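Local structure of aspartate aminotransferase (Giardia lamblia, 3MEB) at residues P97-A102 / I286-V291; Q124-T129 / K320-S325. The protein probably catalyses the reversible, pyridoxal-phosphate-dependent transfer of an amino group from L-aspartate to 2-oxoglutarate, giving oxaloacetate and L-glutamate. All blocks are in the same frame, centred on the assembly; numbering follows the deposited sequence.

How the contacts relate
Both contacts are buried, and they sit side by side in the large domain with centres about 12 Å apart. They share one sheet. Contact 1 sets helix 97-108 against strand 287-292, and contact 2 starts from the end of the neighbouring antiparallel strand, 120-125. Gly287 O of contact 1 probably accepts a hydrogen bond from Ser125 N of contact 2, at 3.1 Å. The chemistry differs with place. Contact 1 is almost wholly apolar, a helix lying over the sheet. Contact 2 is mixed: a leucine lies on an indole, and a water links two chain segments. It also runs into the cofactor pocket and the subunit interface.

Contact 1: P97-A102 / I286-V291. With EDO (1,2-ethanediol), chain H.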
loop_
_atom_site.group_PDB
_atom_site.type_symbol
_atom_site.label_atom_id
_atom_site.label_comp_id
_atom_site.label_asym_id
_atom_site.label_seq_id
_atom_site.Cartn_x
_atom_site.Cartn_y
_atom_site.Cartn_z
ATOM N N PRO A 97 -13.024 -1.944 12.203
ATOM C CA PRO A 97 -14.477 -1.720 12.048
ATOM C C PRO A 97 -14.926 -0.280 12.238
ATOM O O PRO A 97 -15.733 0.183 11.461
ATOM C CB PRO A 97 -15.073 -2.619 13.113
ATOM C CG PRO A 97 -14.090 -3.781 13.168
ATOM C CD PRO A 97 -12.744 -3.102 13.063
ATOM N N LEU A 98 -14.405 0.428 13.250
ATOM C CA LEU A 98 -14.702 1.872 13.420
ATOM C C LEU A 98 -14.352 2.728 12.199
ATOM O O LEU A 98 -15.095 3.618 11.859
ATOM C CB LEU A 98 -14.020 2.434 14.675
ATOM C CG LEU A 98 -14.555 1.955 16.029
ATOM C CD1 LEU A 98 -13.667 2.456 17.230
ATOM C CD2 LEU A 98 -16.006 2.372 16.204
ATOM N N PHE A 99 -13.229 2.453 11.543
ATOM C CA PHE A 99 -12.850 3.135 10.315
ATOM C C PHE A 99 -13.851 2.804 9.198
ATOM O O PHE A 99 -14.380 3.699 8.522
ATOM C CB PHE A 99 -11.410 2.806 9.873
ATOM C CG PHE A 99 -11.116 3.239 8.466
ATOM C CD1 PHE A 99 -10.825 4.568 8.191
ATOM C CD2 PHE A 99 -11.188 2.340 7.413
ATOM C CE1 PHE A 99 -10.624 4.992 6.912
ATOM C CE2 PHE A 99 -10.951 2.740 6.133
ATOM C CZ PHE A 99 -10.672 4.061 5.856
ATOM N N LEU A 100 -14.150 1.525 9.035
ATOM C CA LEU A 100 -15.089 1.106 7.973
ATOM C C LEU A 100 -16.455 1.774 8.215
ATOM O O LEU A 100 -17.089 2.319 7.295
ATOM C CB LEU A 100 -15.211 -0.419 7.956
ATOM C CG LEU A 100 -13.940 -1.154 7.536
ATOM C CD1 LEU A 100 -14.114 -2.660 7.700
ATOM C CD2 LEU A 100 -13.579 -0.814 6.133
ATOM N N GLU A 101 -16.892 1.773 9.468
ATOM C CA GLU A 101 -18.126 2.465 9.807
ATOM C C GLU A 101 -18.008 3.957 9.491
ATOM O O GLU A 101 -18.941 4.528 8.943
ATOM C CB GLU A 101 -18.502 2.293 11.275
ATOM C CG GLU A 101 -19.828 2.983 11.590
ATOM C CD GLU A 101 -20.254 2.911 13.045
ATOM O OE1 GLU A 101 -19.581 2.225 13.882
ATOM O OE2 GLU A 101 -21.280 3.576 13.311
ATOM N N ALA A 102 -16.876 4.581 9.844
ATOM C CA ALA A 102 -16.660 6.007 9.562
ATOM C C ALA A 102 -16.772 6.227 8.034
ATOM O O ALA A 102 -17.478 7.131 7.566
ATOM C CB ALA A 102 -15.237 6.456 10.078
ATOM N N ILE A 286 -4.701 6.654 2.931
ATOM C CA ILE A 286 -5.878 6.153 3.619
ATOM C C ILE A 286 -7.111 6.395 2.776
ATOM O O ILE A 286 -7.394 7.523 2.334
ATOM C CB ILE A 286 -6.042 6.695 5.076
ATOM C CG1 ILE A 286 -7.250 6.034 5.758
ATOM C CG2 ILE A 286 -6.186 8.269 5.151
ATOM C CD1 ILE A 286 -7.172 4.487 5.898
ATOM N N GLY A 287 -7.814 5.294 2.506
ATOM C CA GLY A 287 -9.049 5.311 1.748
ATOM C C GLY A 287 -9.818 4.028 1.977
ATOM O O GLY A 287 -9.424 3.200 2.794
ATOM N N CYS A 288 -10.928 3.871 1.252
ATOM C CA CYS A 288 -11.789 2.700 1.394
ATOM C C CYS A 288 -12.445 2.370 0.067
ATOM O O CYS A 288 -12.854 3.295 -0.676
ATOM C CB CYS A 288 -12.871 2.968 2.426
ATOM S SG CYS A 288 -13.706 1.493 3.080
ATOM N N LEU A 289 -12.555 1.069 -0.188
ATOM C CA LEU A 289 -13.269 0.513 -1.349
ATOM C C LEU A 289 -14.619 -0.035 -0.880
ATOM O O LEU A 289 -14.679 -0.774 0.136
ATOM C CB LEU A 289 -12.472 -0.593 -1.993
ATOM C CG LEU A 289 -13.043 -1.250 -3.249
ATOM C CD1 LEU A 289 -13.389 -0.193 -4.343
ATOM C CD2 LEU A 289 -12.028 -2.273 -3.753
ATOM N N HIS A 290 -15.681 0.336 -1.582
ATOM C CA HIS A 290 -17.025 -0.212 -1.312
ATOM C C HIS A 290 -17.616 -0.848 -2.575
ATOM O O HIS A 290 -17.447 -0.304 -3.659
ATOM C CB HIS A 290 -17.978 0.854 -0.883
ATOM C CG HIS A 290 -17.471 1.765 0.198
ATOM N ND1 HIS A 290 -17.522 1.440 1.537
ATOM C CD2 HIS A 290 -16.985 3.029 0.134
ATOM C CE1 HIS A 290 -17.056 2.448 2.253
ATOM N NE2 HIS A 290 -16.735 3.439 1.430
ATOM N N VAL A 291 -18.284 -1.986 -2.397
ATOM C CA VAL A 291 -19.121 -2.589 -3.419
ATOM C C VAL A 291 -20.505 -2.604 -2.776
ATOM O O VAL A 291 -20.697 -3.094 -1.648
ATOM C CB VAL A 291 -18.714 -4.032 -3.819
ATOM C CG1 VAL A 291 -19.559 -4.499 -4.967
ATOM C CG2 VAL A 291 -17.220 -4.141 -4.194
HETATM C C1 EDO H . -20.363 7.289 12.372
HETATM O O1 EDO H . -21.306 6.208 12.459
HETATM C C2 EDO H . -20.973 8.531 12.981
HETATM O O2 EDO H . -22.134 8.112 13.698
#
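Phe99 meets Ile286 and Gly287 where helix 97-108 packs on strand 287-292. This strand belongs to the mixed sheet of the large domain in fold-type I pyridoxal-phosphate enzymes. The axes of the 97-102 helix segment and the 287-291 strand segment approach to 9.5 Å and make an angle of 71°. The phenyl ring carries most of the contact. Its CG is anti to the backbone N (chi1 167°), which sends the ring from the helix toward the strand. The contact with Ile286 is made by CZ and CE1. Phe99 CZ is 3.5 Å from Ile286 CD1, and that methyl sits oblique to the ring. Ile286 comes from the opposite direction. The carbonyl oxygen of Gly287 lies at the ring edge, near its plane, 3.4 Å from Phe99 CZ. Cys288 adds a looser sulfur-aromatic contact, with SG 5.4 Å from the ring centroid and 59° off its normal. Leu100 adds one methyl, CD2, 3.8 Å from Cys288 SG.

Further out, strand 120-125 flanks the site: Phe99 also touches Gln124, and Leu100 and Cys288 both touch Ser122. Helix 327-337 packs on the same group through Gln334 on Phe99 and Ala330 on Ile286. On the outer side of helix 97-108, a 1,2-ethanediol molecule donates from its O1 to Glu101 OE2 at 2.8 Å.

Contact 2: Q124-T129 / K320-S325; sequences QSLSGT and KTWSMS. With SO4 (sulfate ion), chain E; EDO (1,2-ethanediol), chain L.
Two first torsions turn Trp322 and Leu126 toward each other. Trp322 CG lies between the backbone N and the carbonyl carbon (chi1 62°), and the indole is carried toward the strand end. Leu126 CG is anti to its carbonyl carbon, and the branch comes from the opposite direction. Leu126 CD1 then sits over the six-membered ring, 3.3 Å from its centroid and 15° off the normal. This is a close CH-pi contact over the face. Ser125 OG comes to the ring edge instead, 3.4 Å from Trp322 CZ2.

One bond would restrain the indole's rotation: Trp322 NE1 donates to Ser325 OG at 3.1 Å with an angle of 166°, and the acceptor is only slightly out of the ring plane. A water bridges the two segments, 2.6 Å from Gln124 O and 2.7 Å from Ser325 OG. Alongside, Gln124 NE2 packs against Ser325 CB at 3.6 Å.

Leu126 centres an inverse gamma turn between strand 120-125 and helix 127-142. The helix start, Ser127 to Thr129, is part of the pyridoxal phosphate pocket. A sulfate, probably from the crystallisation liquor, is bound here: Thr129 N donates to SO4 O4 at 3.0 Å, and Gly128 N donates weakly to SO4 O1. Ser274, Ser276 and Arg285 of the same chain also bind it, with Tyr90 of the second subunit, consistent with a site that takes the cofactor's phosphate. A different Arg285, the second subunit's copy, binds Trp322 O of the 320-325 loop.

The leucine-indole pair supplies the apolar part of the contact. The amide N-H groups of the helix start, with the chain's own Arg285, would probably favour an anion.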
loop_
_atom_site.group_PDB
_atom_site.type_symbol
_atom_site.label_atom_id
_atom_site.label_comp_id
_atom_site.label_asym_id
_atom_site.label_seq_id
_atom_site.Cartn_x
_atom_site.Cartn_y
_atom_site.Cartn_z
ATOM N N GLN A 124 -10.906 -1.390 3.622
ATOM C CA GLN A 124 -9.863 -0.399 3.599
ATOM C C GLN A 124 -8.889 -0.673 2.487
ATOM O O GLN A 124 -8.556 -1.838 2.194
ATOM C CB GLN A 124 -9.074 -0.383 4.917
ATOM C CG GLN A 124 -8.103 0.767 5.018
ATOM C CD GLN A 124 -7.493 0.884 6.399
ATOM O OE1 GLN A 124 -8.115 0.485 7.385
ATOM N NE2 GLN A 124 -6.252 1.341 6.468
ATOM N N SER A 125 -8.438 0.397 1.860
ATOM C CA SER A 125 -7.389 0.268 0.869
ATOM C C SER A 125 -6.446 1.440 0.919
ATOM O O SER A 125 -6.592 2.298 1.765
ATOM C CB SER A 125 -7.962 0.046 -0.530
ATOM O OG SER A 125 -6.933 -0.331 -1.401
ATOM N N LEU A 126 -5.435 1.442 0.049
ATOM C CA LEU A 126 -4.404 2.460 0.087
ATOM C C LEU A 126 -4.854 3.724 -0.667
ATOM O O LEU A 126 -4.480 3.965 -1.824
ATOM C CB LEU A 126 -3.110 1.912 -0.496
ATOM C CG LEU A 126 -2.409 0.936 0.434
ATOM C CD1 LEU A 126 -1.388 0.247 -0.409
ATOM C CD2 LEU A 126 -1.740 1.594 1.644
ATOM N N SER A 127 -5.679 4.504 0.023
ATOM C CA SER A 127 -6.303 5.708 -0.506
ATOM C C SER A 127 -7.026 5.453 -1.821
ATOM O O SER A 127 -7.387 4.307 -2.148
ATOM C CB SER A 127 -5.246 6.826 -0.622
ATOM O OG SER A 127 -5.846 8.108 -0.662
ATOM N N GLY A 128 -7.221 6.516 -2.587
ATOM C CA GLY A 128 -7.939 6.417 -3.836
ATOM C C GLY A 128 -7.324 5.446 -4.820
ATOM O O GLY A 128 -8.027 4.645 -5.446
ATOM N N THR A 129 -6.024 5.604 -5.025
ATOM C CA THR A 129 -5.316 4.819 -6.028
ATOM C C THR A 129 -5.409 3.345 -5.710
ATOM O O THR A 129 -5.662 2.531 -6.617
ATOM C CB THR A 129 -3.834 5.284 -6.224
ATOM O OG1 THR A 129 -3.809 6.678 -6.597
ATOM C CG2 THR A 129 -3.141 4.457 -7.324
ATOM N N LYS A 320 -2.154 -10.660 -1.235
ATOM C CA LYS A 320 -1.157 -10.921 -2.260
ATOM C C LYS A 320 -0.411 -9.706 -2.802
ATOM O O LYS A 320 0.546 -9.866 -3.576
ATOM C CB LYS A 320 -1.802 -11.625 -3.444
ATOM C CG LYS A 320 -2.511 -12.862 -3.077
ATOM C CD LYS A 320 -3.107 -13.498 -4.343
ATOM C CE LYS A 320 -4.567 -13.640 -4.249
ATOM N NZ LYS A 320 -5.056 -14.554 -5.280
ATOM N N THR A 321 -0.774 -8.519 -2.333
ATOM C CA THR A 321 -0.266 -7.270 -2.869
ATOM C C THR A 321 0.517 -6.505 -1.835
ATOM O O THR A 321 1.700 -6.244 -2.049
ATOM C CB THR A 321 -1.420 -6.410 -3.497
ATOM O OG1 THR A 321 -2.283 -7.265 -4.247
ATOM C CG2 THR A 321 -0.844 -5.376 -4.453
ATOM N N TRP A 322 -0.117 -6.200 -0.705
ATOM C CA TRP A 322 0.530 -5.510 0.405
ATOM C C TRP A 322 0.111 -5.989 1.817
ATOM O O TRP A 322 0.387 -5.305 2.807
ATOM C CB TRP A 322 0.346 -3.989 0.294
ATOM C CG TRP A 322 -1.014 -3.508 0.338
ATOM C CD1 TRP A 322 -1.782 -3.366 1.434
ATOM C CD2 TRP A 322 -1.801 -3.025 -0.777
ATOM N NE1 TRP A 322 -3.012 -2.844 1.097
ATOM C CE2 TRP A 322 -3.057 -2.646 -0.261
ATOM C CE3 TRP A 322 -1.575 -2.915 -2.156
ATOM C CZ2 TRP A 322 -4.061 -2.130 -1.067
ATOM C CZ3 TRP A 322 -2.569 -2.414 -2.949
ATOM C CH2 TRP A 322 -3.809 -2.049 -2.415
ATOM N N SER A 323 -0.479 -7.190 1.871
ATOM C CA SER A 323 -0.864 -7.911 3.079
ATOM C C SER A 323 -2.089 -7.363 3.789
ATOM O O SER A 323 -3.171 -7.995 3.769
ATOM C CB SER A 323 0.312 -8.116 4.026
ATOM O OG SER A 323 0.008 -9.209 4.857
ATOM N N MET A 324 -1.950 -6.177 4.385
ATOM C CA MET A 324 -3.137 -5.419 4.802
ATOM C C MET A 324 -2.746 -3.944 4.843
ATOM O O MET A 324 -1.566 -3.604 4.582
ATOM C CB MET A 324 -3.737 -5.943 6.103
ATOM C CG MET A 324 -3.027 -5.517 7.327
ATOM S SD MET A 324 -1.334 -6.057 7.424
ATOM C CE MET A 324 -1.568 -7.823 7.845
ATOM N N SER A 325 -3.708 -3.080 5.142
ATOM C CA SER A 325 -3.580 -1.668 4.816
ATOM C C SER A 325 -3.011 -0.895 6.023
ATOM O O SER A 325 -2.697 -1.500 7.066
ATOM C CB SER A 325 -4.911 -1.146 4.244
ATOM O OG SER A 325 -5.178 -1.732 2.945
HETATM S S SO4 E . -4.852 9.220 -3.765
HETATM O O1 SO4 E . -6.273 9.125 -3.521
HETATM O O2 SO4 E . -4.680 10.136 -4.868
HETATM O O3 SO4 E . -4.167 9.800 -2.612
HETATM O O4 SO4 E . -4.315 7.933 -4.160
HETATM C C1 EDO L . 2.352 -10.745 7.722
HETATM O O1 EDO L . 1.958 -9.829 6.675
HETATM C C2 EDO L . 1.249 -11.677 8.181
HETATM O O2 EDO L . 1.340 -12.947 7.515
HETATM O O HOH W 1 -7.140 -3.511 3.674
#